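Long-range contacts in Afp (Microbacterium arborescens, PDB 2YJK), which belongs to the Dps family of ferritin-like proteins, binds iron within a twelve-subunit assembly and probably takes up and stores it in the ferric form: residues 30-35 with 63-68; 39-44 with 96-101; 47-52 with 103-108. All coordinates share one frame; numbering follows the deposited sequence.

Contact 1: 30-35 with 63-68; sequences HKMQAL and AHAQDY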
# COMPACT_ATOMS: atom_id res chain seq x y z
N HIS C 30 7.56 -9.12 -32.56
CA HIS C 30 6.76 -10.29 -32.97
C HIS C 30 7.04 -11.55 -32.12
O HIS C 30 6.10 -12.27 -31.77
CB HIS C 30 6.98 -10.68 -34.45
CG HIS C 30 6.40 -9.73 -35.45
ND1 HIS C 30 7.00 -9.49 -36.67
CD2 HIS C 30 5.29 -8.95 -35.42
CE1 HIS C 30 6.26 -8.64 -37.37
NE2 HIS C 30 5.23 -8.28 -36.62
N LYS C 31 8.30 -11.81 -31.82
CA LYS C 31 8.63 -13.00 -31.02
C LYS C 31 8.23 -12.85 -29.55
O LYS C 31 7.81 -13.81 -28.93
CB LYS C 31 10.11 -13.33 -31.14
CG LYS C 31 10.46 -13.78 -32.60
CD LYS C 31 11.77 -14.44 -32.64
CE LYS C 31 11.92 -15.33 -33.96
NZ LYS C 31 11.84 -14.46 -35.15
N MET C 32 8.37 -11.65 -29.01
CA MET C 32 7.91 -11.41 -27.65
C MET C 32 6.40 -11.51 -27.50
O MET C 32 5.92 -11.99 -26.52
CB MET C 32 8.37 -10.07 -27.22
CG MET C 32 9.90 -10.02 -26.86
SD MET C 32 10.46 -11.32 -25.69
CE MET C 32 11.50 -12.20 -26.77
N GLN C 33 5.65 -11.03 -28.49
CA GLN C 33 4.22 -11.05 -28.43
C GLN C 33 3.73 -12.50 -28.67
O GLN C 33 2.72 -12.90 -28.05
CB GLN C 33 3.63 -10.07 -29.48
CG GLN C 33 2.14 -9.82 -29.40
CD GLN C 33 1.70 -9.28 -28.04
OE1 GLN C 33 1.13 -10.03 -27.22
NE2 GLN C 33 1.96 -8.01 -27.77
N ALA C 34 4.40 -13.26 -29.58
CA ALA C 34 4.15 -14.72 -29.75
C ALA C 34 4.38 -15.52 -28.43
O ALA C 34 3.58 -16.38 -28.08
CB ALA C 34 5.04 -15.31 -30.87
N LEU C 35 5.45 -15.16 -27.69
CA LEU C 35 5.77 -15.74 -26.41
C LEU C 35 4.71 -15.47 -25.34
O LEU C 35 4.44 -16.35 -24.52
CB LEU C 35 7.14 -15.26 -25.96
CG LEU C 35 7.72 -16.00 -24.75
CD1 LEU C 35 7.92 -17.44 -25.13
CD2 LEU C 35 9.00 -15.32 -24.05
N ALA C 63 4.38 -12.32 -18.50
CA ALA C 63 4.18 -10.95 -18.03
C ALA C 63 5.43 -10.14 -18.50
O ALA C 63 5.27 -9.08 -19.09
CB ALA C 63 3.99 -10.90 -16.50
N HIS C 64 6.65 -10.71 -18.36
CA HIS C 64 7.88 -10.14 -18.95
C HIS C 64 7.81 -9.98 -20.47
O HIS C 64 8.09 -8.88 -20.99
CB HIS C 64 9.11 -10.95 -18.57
CG HIS C 64 9.40 -10.93 -17.09
ND1 HIS C 64 10.17 -11.88 -16.45
CD2 HIS C 64 8.95 -10.10 -16.11
CE1 HIS C 64 10.22 -11.61 -15.16
NE2 HIS C 64 9.48 -10.54 -14.93
N ALA C 65 7.44 -11.05 -21.20
CA ALA C 65 7.39 -10.95 -22.65
C ALA C 65 6.46 -9.78 -23.08
O ALA C 65 6.82 -8.96 -23.95
CB ALA C 65 6.93 -12.34 -23.31
N GLN C 66 5.28 -9.71 -22.48
CA GLN C 66 4.37 -8.62 -22.78
C GLN C 66 5.01 -7.25 -22.54
O GLN C 66 4.86 -6.40 -23.36
CB GLN C 66 3.02 -8.69 -22.01
CG GLN C 66 1.99 -7.65 -22.52
CD GLN C 66 1.60 -7.91 -24.01
OE1 GLN C 66 2.12 -7.27 -24.96
NE2 GLN C 66 0.75 -8.90 -24.21
N ASP C 67 5.73 -7.05 -21.43
CA ASP C 67 6.39 -5.78 -21.19
C ASP C 67 7.43 -5.52 -22.25
O ASP C 67 7.49 -4.43 -22.80
CB ASP C 67 7.03 -5.69 -19.80
CG ASP C 67 5.99 -5.52 -18.69
OD1 ASP C 67 4.93 -4.82 -18.90
OD2 ASP C 67 6.21 -6.10 -17.58
N TYR C 68 8.20 -6.53 -22.58
CA TYR C 68 9.26 -6.37 -23.59
C TYR C 68 8.71 -6.05 -24.95
O TYR C 68 9.25 -5.20 -25.64
CB TYR C 68 10.17 -7.60 -23.66
CG TYR C 68 10.86 -7.92 -22.35
CD1 TYR C 68 11.20 -6.89 -21.42
CD2 TYR C 68 11.15 -9.25 -22.02
CE1 TYR C 68 11.82 -7.20 -20.23
CE2 TYR C 68 11.78 -9.56 -20.80
CZ TYR C 68 12.11 -8.56 -19.95
OH TYR C 68 12.69 -8.92 -18.77
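Met-32 and Ala-65 mark the crossing of two nearly antiparallel helices, 30-35 and 63-68; the axes of these short segments approach to 7.9 Å at an angle of 150° between their directions. They belong to the first two long helices, 15-45 and 51-78, of the ferritin-like four-helix bundle. Ala-65 makes the close approach possible: its CB sits 3.4 Å from the carbonyl O of Met-32 and is met from a second direction by Leu-35, whose CD2 lies 3.7 Å from it. About a turn on from Ala-65, Met-32 crosses Tyr-68 at a slant, with CG 4.0 Å from Tyr-68 CB, while its SD comes up at the edge of the phenol ring. Ala-119 of helix 105-130 packs on the same methionine.

Polar grip comes from Gln-33 and Gln-66. Both carry CG anti to the backbone N (chi1 -171° in each) and then bend at chi2, which swings two amides that start out pointing elsewhere into one another. They pair reciprocally, each giving an N-H and taking one on an in-plane lone pair of its oxygen, and the two planes are twisted 36° apart, so each donor meets an oxygen lying out of its own amide plane. The two bonds lock the amides against each other: neither can turn over alone without losing both. With a leucine in place of Gln-33, both bonds would go and the Gln-66 amide would probably be left free to turn. Trp-44 of the second subunit packs on Gln-33 and Lys-40 of that subunit on Gln-66, putting the pair at the dimer contact, near Asp-70 of the same chain, an iron ligand. Of the two bonds, Gln-33 NE2 to Gln-66 OE1 is the shorter at 2.9 Å, against 3.2 Å from Gln-66 NE2 to Gln-33 OE1.

Contact 2: 39-44 with 96-101; sequences GKQAHW and TAVPAG. With OFE (Iron(II) oxide), chain B.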
# COMPACT_ATOMS: atom_id res chain seq x y z
N GLY C 39 3.16 -18.85 -24.34
CA GLY C 39 3.50 -19.05 -22.98
C GLY C 39 2.21 -19.29 -22.20
O GLY C 39 2.17 -20.10 -21.24
N LYS C 40 1.14 -18.56 -22.55
CA LYS C 40 -0.13 -18.82 -21.87
C LYS C 40 -0.62 -20.20 -22.18
O LYS C 40 -1.06 -20.90 -21.28
CB LYS C 40 -1.21 -17.80 -22.22
CG LYS C 40 -1.09 -16.53 -21.39
CD LYS C 40 -1.58 -16.77 -19.90
CE LYS C 40 -1.93 -15.45 -19.26
NZ LYS C 40 -2.20 -15.60 -17.79
N GLN C 41 -0.50 -20.60 -23.44
CA GLN C 41 -0.75 -21.95 -23.84
C GLN C 41 -0.01 -22.94 -22.94
O GLN C 41 -0.65 -23.85 -22.48
CB GLN C 41 -0.38 -22.17 -25.33
CG GLN C 41 -0.36 -23.64 -25.78
CD GLN C 41 -1.78 -24.26 -25.93
OE1 GLN C 41 -2.81 -23.60 -25.71
NE2 GLN C 41 -1.82 -25.54 -26.26
N ALA C 42 1.31 -22.78 -22.74
CA ALA C 42 2.15 -23.68 -21.87
C ALA C 42 1.64 -23.60 -20.41
O ALA C 42 1.46 -24.60 -19.71
CB ALA C 42 3.68 -23.27 -21.95
N HIS C 43 1.29 -22.38 -20.00
CA HIS C 43 0.79 -22.11 -18.66
C HIS C 43 -0.52 -22.89 -18.40
O HIS C 43 -0.66 -23.52 -17.33
CB HIS C 43 0.59 -20.61 -18.60
CG HIS C 43 -0.13 -20.13 -17.39
ND1 HIS C 43 0.48 -20.03 -16.14
CD2 HIS C 43 -1.40 -19.70 -17.23
CE1 HIS C 43 -0.40 -19.56 -15.28
NE2 HIS C 43 -1.53 -19.32 -15.92
N TRP C 44 -1.47 -22.89 -19.37
CA TRP C 44 -2.78 -23.60 -19.20
C TRP C 44 -2.63 -25.16 -19.18
O TRP C 44 -3.31 -25.85 -18.40
CB TRP C 44 -3.81 -23.16 -20.28
CG TRP C 44 -4.10 -21.66 -20.14
CD1 TRP C 44 -4.16 -20.91 -18.94
CD2 TRP C 44 -4.42 -20.74 -21.20
NE1 TRP C 44 -4.47 -19.59 -19.24
CE2 TRP C 44 -4.61 -19.46 -20.60
CE3 TRP C 44 -4.55 -20.87 -22.59
CZ2 TRP C 44 -4.95 -18.29 -21.38
CZ3 TRP C 44 -4.90 -19.71 -23.38
CH2 TRP C 44 -5.06 -18.44 -22.77
N THR C 96 6.18 -21.97 -33.08
CA THR C 96 6.33 -22.46 -31.70
C THR C 96 6.52 -23.97 -31.62
O THR C 96 5.96 -24.72 -32.42
CB THR C 96 5.10 -22.04 -30.77
OG1 THR C 96 5.36 -22.44 -29.43
CG2 THR C 96 3.79 -22.68 -31.25
N ALA C 97 7.29 -24.43 -30.65
CA ALA C 97 7.35 -25.87 -30.34
C ALA C 97 6.35 -26.22 -29.20
O ALA C 97 6.26 -27.37 -28.79
CB ALA C 97 8.76 -26.26 -29.93
N VAL C 98 5.63 -25.23 -28.65
CA VAL C 98 4.75 -25.54 -27.50
C VAL C 98 3.70 -26.53 -28.03
O VAL C 98 3.10 -26.26 -29.06
CB VAL C 98 4.07 -24.29 -26.94
CG1 VAL C 98 2.95 -24.69 -25.98
CG2 VAL C 98 5.11 -23.26 -26.35
N PRO C 99 3.48 -27.67 -27.34
CA PRO C 99 2.48 -28.61 -27.84
C PRO C 99 1.04 -28.10 -27.81
O PRO C 99 0.70 -27.21 -27.04
CB PRO C 99 2.60 -29.82 -26.88
CG PRO C 99 3.97 -29.75 -26.32
CD PRO C 99 4.22 -28.23 -26.20
N ALA C 100 0.21 -28.78 -28.61
CA ALA C 100 -1.19 -28.42 -28.81
C ALA C 100 -2.02 -28.66 -27.56
O ALA C 100 -3.04 -28.05 -27.39
CB ALA C 100 -1.80 -29.21 -29.98
N GLY C 101 -1.62 -29.60 -26.71
CA GLY C 101 -2.50 -29.94 -25.56
C GLY C 101 -1.68 -30.17 -24.31
O GLY C 101 -0.61 -29.60 -24.17
FE OFE B . -3.75 -18.34 -15.26
O OFE B . -2.94 -15.99 -15.28
O HOH W 1 -3.46 -19.04 -13.02
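Gln-41 joins a helix to a loop here: from the later part of helix 15-45 it reaches the irregular 96-101 segment, which runs from helix 87-92 toward strand 103-104. Its CG is anti to the backbone N (chi1 169°) and the chain bends at chi2, which brings the amide alongside the loop backbone. NE2 gives a nearly straight bond (172°) to Pro-99 O at 3.1 Å, within its own amide plane and onto a lone pair of that carbonyl; a weak, bent one goes from NE2 to Ala-100 O. The other end of the amide is used as well, OE1 accepting from the backbone N of Ser-85 of the second subunit, so helix, loop and neighbour are held by one group.

Beside these bonds Val-98 points at the helix, its CG1 3.5 Å from Gln-41 CG and also against the Ala-42 methyl. Just before it the loop makes an ST turn, Thr-96 OG1 accepting from Val-98 N.

Other residues of the same helix turns serve the metal. His-43 NE2 binds OFE FE at 2.5 Å, the metal lying in the plane of the ring. Lys-40 NZ comes 2.6 Å from OFE O and is salt-bridged to Asp-59 and to Asp-70 of the second subunit. Asp-70 and Glu-74 of the second subunit complete the protein ligands, making this the inter-subunit ferroxidase-type site characteristic of Dps proteins.

Contact 3: 47-52 with 103-108; sequences RGSNFI and AQWQDE
Trp-105 stands with its indole against Asn-50, where a short parallel beta bridge, Arg-47 with Gln-104, joins two helix-connecting segments at one end of the ferritin-like bundle. Asn-50 comes over a face of the indole: its CB is 3.5 Å from the centroid of the five-membered ring of Trp-105 and only 5° off the normal, a CH-pi contact. The asparagine amide stands almost upright on the ring, the planes 85° apart, with ND2 above the six-membered ring while bonding to Ser-49 O of the fourth subunit. Against the opposite face lies the Gln-106 amide carbon, leaving the indole sandwiched. Trp-105 takes a chi1 of 65°, CG between its backbone N and carbonyl carbon, which turns the indole toward the 48-50 turn.

Gly-48 opens a type I turn through Phe-51, its CA 3.6 Å from Gln-104 NE2. Arg-47 CB lies 3.6 Å from Gln-104 OE1, and the Arg-47 guanidinium is in a cation-pi contact with Phe-102. The bridge itself is held by a weak bond from Arg-47 N to Ala-103 O and by a firmer one in which Trp-105 N gives to Arg-47 O at 2.8 Å, nearly along the C=O axis.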
# COMPACT_ATOMS: atom_id res chain seq x y z
N ARG C 47 1.46 -30.02 -16.88
CA ARG C 47 1.05 -31.10 -15.96
C ARG C 47 2.26 -31.62 -15.22
O ARG C 47 3.39 -31.45 -15.69
CB ARG C 47 0.52 -32.33 -16.73
CG ARG C 47 -0.44 -32.00 -17.82
CD ARG C 47 -1.76 -32.54 -17.43
NE ARG C 47 -2.62 -31.46 -16.97
CZ ARG C 47 -3.91 -31.59 -16.65
NH1 ARG C 47 -4.52 -32.78 -16.74
NH2 ARG C 47 -4.59 -30.49 -16.25
N GLY C 48 2.02 -32.32 -14.11
CA GLY C 48 3.03 -33.21 -13.52
C GLY C 48 3.58 -32.62 -12.24
O GLY C 48 3.10 -31.56 -11.77
N SER C 49 4.62 -33.26 -11.70
CA SER C 49 4.95 -33.08 -10.28
C SER C 49 5.38 -31.65 -9.89
O SER C 49 5.28 -31.25 -8.74
CB SER C 49 5.99 -34.10 -9.86
OG SER C 49 7.19 -33.84 -10.56
N ASN C 50 5.82 -30.90 -10.88
CA ASN C 50 6.22 -29.53 -10.66
C ASN C 50 5.14 -28.49 -11.05
O ASN C 50 5.45 -27.34 -11.20
CB ASN C 50 7.44 -29.25 -11.49
CG ASN C 50 8.54 -28.60 -10.70
OD1 ASN C 50 8.33 -28.05 -9.62
ND2 ASN C 50 9.75 -28.61 -11.28
N PHE C 51 3.89 -28.91 -11.20
CA PHE C 51 2.86 -28.06 -11.74
C PHE C 51 2.81 -26.62 -11.20
O PHE C 51 2.92 -25.67 -11.97
CB PHE C 51 1.47 -28.69 -11.65
CG PHE C 51 0.37 -27.74 -12.00
CD1 PHE C 51 0.08 -27.45 -13.33
CD2 PHE C 51 -0.34 -27.07 -11.00
CE1 PHE C 51 -0.95 -26.57 -13.69
CE2 PHE C 51 -1.37 -26.17 -11.33
CZ PHE C 51 -1.66 -25.92 -12.70
N ILE C 52 2.63 -26.45 -9.89
CA ILE C 52 2.29 -25.09 -9.42
C ILE C 52 3.48 -24.10 -9.61
O ILE C 52 3.29 -22.97 -10.08
CB ILE C 52 1.58 -25.06 -8.01
CG1 ILE C 52 0.79 -23.77 -7.78
CG2 ILE C 52 2.57 -25.24 -6.89
CD1 ILE C 52 -0.45 -23.59 -8.62
N ALA C 103 0.86 -31.48 -21.57
CA ALA C 103 2.24 -31.92 -21.67
C ALA C 103 2.89 -31.79 -20.28
O ALA C 103 2.64 -30.84 -19.53
CB ALA C 103 2.99 -31.06 -22.72
N GLN C 104 3.68 -32.78 -19.93
CA GLN C 104 4.55 -32.75 -18.75
C GLN C 104 5.37 -31.46 -18.64
O GLN C 104 5.82 -30.93 -19.64
CB GLN C 104 5.49 -33.96 -18.82
CG GLN C 104 4.77 -35.31 -18.52
CD GLN C 104 3.97 -35.25 -17.21
OE1 GLN C 104 2.73 -35.17 -17.23
NE2 GLN C 104 4.68 -35.21 -16.08
N TRP C 105 5.55 -30.94 -17.42
CA TRP C 105 6.36 -29.71 -17.24
C TRP C 105 7.75 -29.67 -17.93
O TRP C 105 8.17 -28.59 -18.36
CB TRP C 105 6.48 -29.35 -15.74
CG TRP C 105 7.26 -30.38 -14.95
CD1 TRP C 105 6.77 -31.55 -14.37
CD2 TRP C 105 8.66 -30.34 -14.66
NE1 TRP C 105 7.81 -32.20 -13.71
CE2 TRP C 105 8.97 -31.49 -13.90
CE3 TRP C 105 9.68 -29.43 -14.97
CZ2 TRP C 105 10.28 -31.78 -13.44
CZ3 TRP C 105 10.99 -29.69 -14.50
CH2 TRP C 105 11.28 -30.87 -13.74
N GLN C 106 8.47 -30.79 -17.98
CA GLN C 106 9.78 -30.82 -18.67
C GLN C 106 9.65 -30.44 -20.11
O GLN C 106 10.54 -29.77 -20.64
CB GLN C 106 10.49 -32.18 -18.64
CG GLN C 106 10.82 -32.67 -17.25
CD GLN C 106 9.66 -33.51 -16.61
OE1 GLN C 106 8.49 -33.46 -17.06
NE2 GLN C 106 10.01 -34.28 -15.57
N ASP C 107 8.59 -30.91 -20.76
CA ASP C 107 8.44 -30.71 -22.19
C ASP C 107 8.03 -29.27 -22.49
O ASP C 107 8.51 -28.67 -23.47
CB ASP C 107 7.42 -31.67 -22.76
CG ASP C 107 7.91 -33.15 -22.70
OD1 ASP C 107 9.10 -33.43 -23.08
OD2 ASP C 107 7.09 -34.01 -22.27
N GLU C 108 7.15 -28.74 -21.64
CA GLU C 108 6.78 -27.34 -21.73
C GLU C 108 8.06 -26.46 -21.58
O GLU C 108 8.24 -25.52 -22.28
CB GLU C 108 5.74 -26.95 -20.65
CG GLU C 108 4.36 -27.57 -20.76
CD GLU C 108 3.56 -27.19 -22.02
OE1 GLU C 108 4.07 -26.43 -22.89
OE2 GLU C 108 2.40 -27.66 -22.15

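In the fold
Going down the chain from contact 1, helix 15-45 leads straight into contact 2, their centres 14 Å apart; both touch the second subunit. Contact 3 follows, its centre 11 Å from that of contact 2 and 22 Å from that of contact 1. Contacts 2 and 3 meet through Glu-108, whose OE1 comes 3.3 Å from Ala-42 CB and also packs on Val-98 and Pro-99. The contacts stand at different distances from bound iron: contact 2 holds His-43 and Lys-40, the Arg-47 side chain of contact 3 is about 12 Å from an iron oxide, and the Gln-66 side chain of contact 1 is about 7 Å from a different iron oxide, not the one held by His-43.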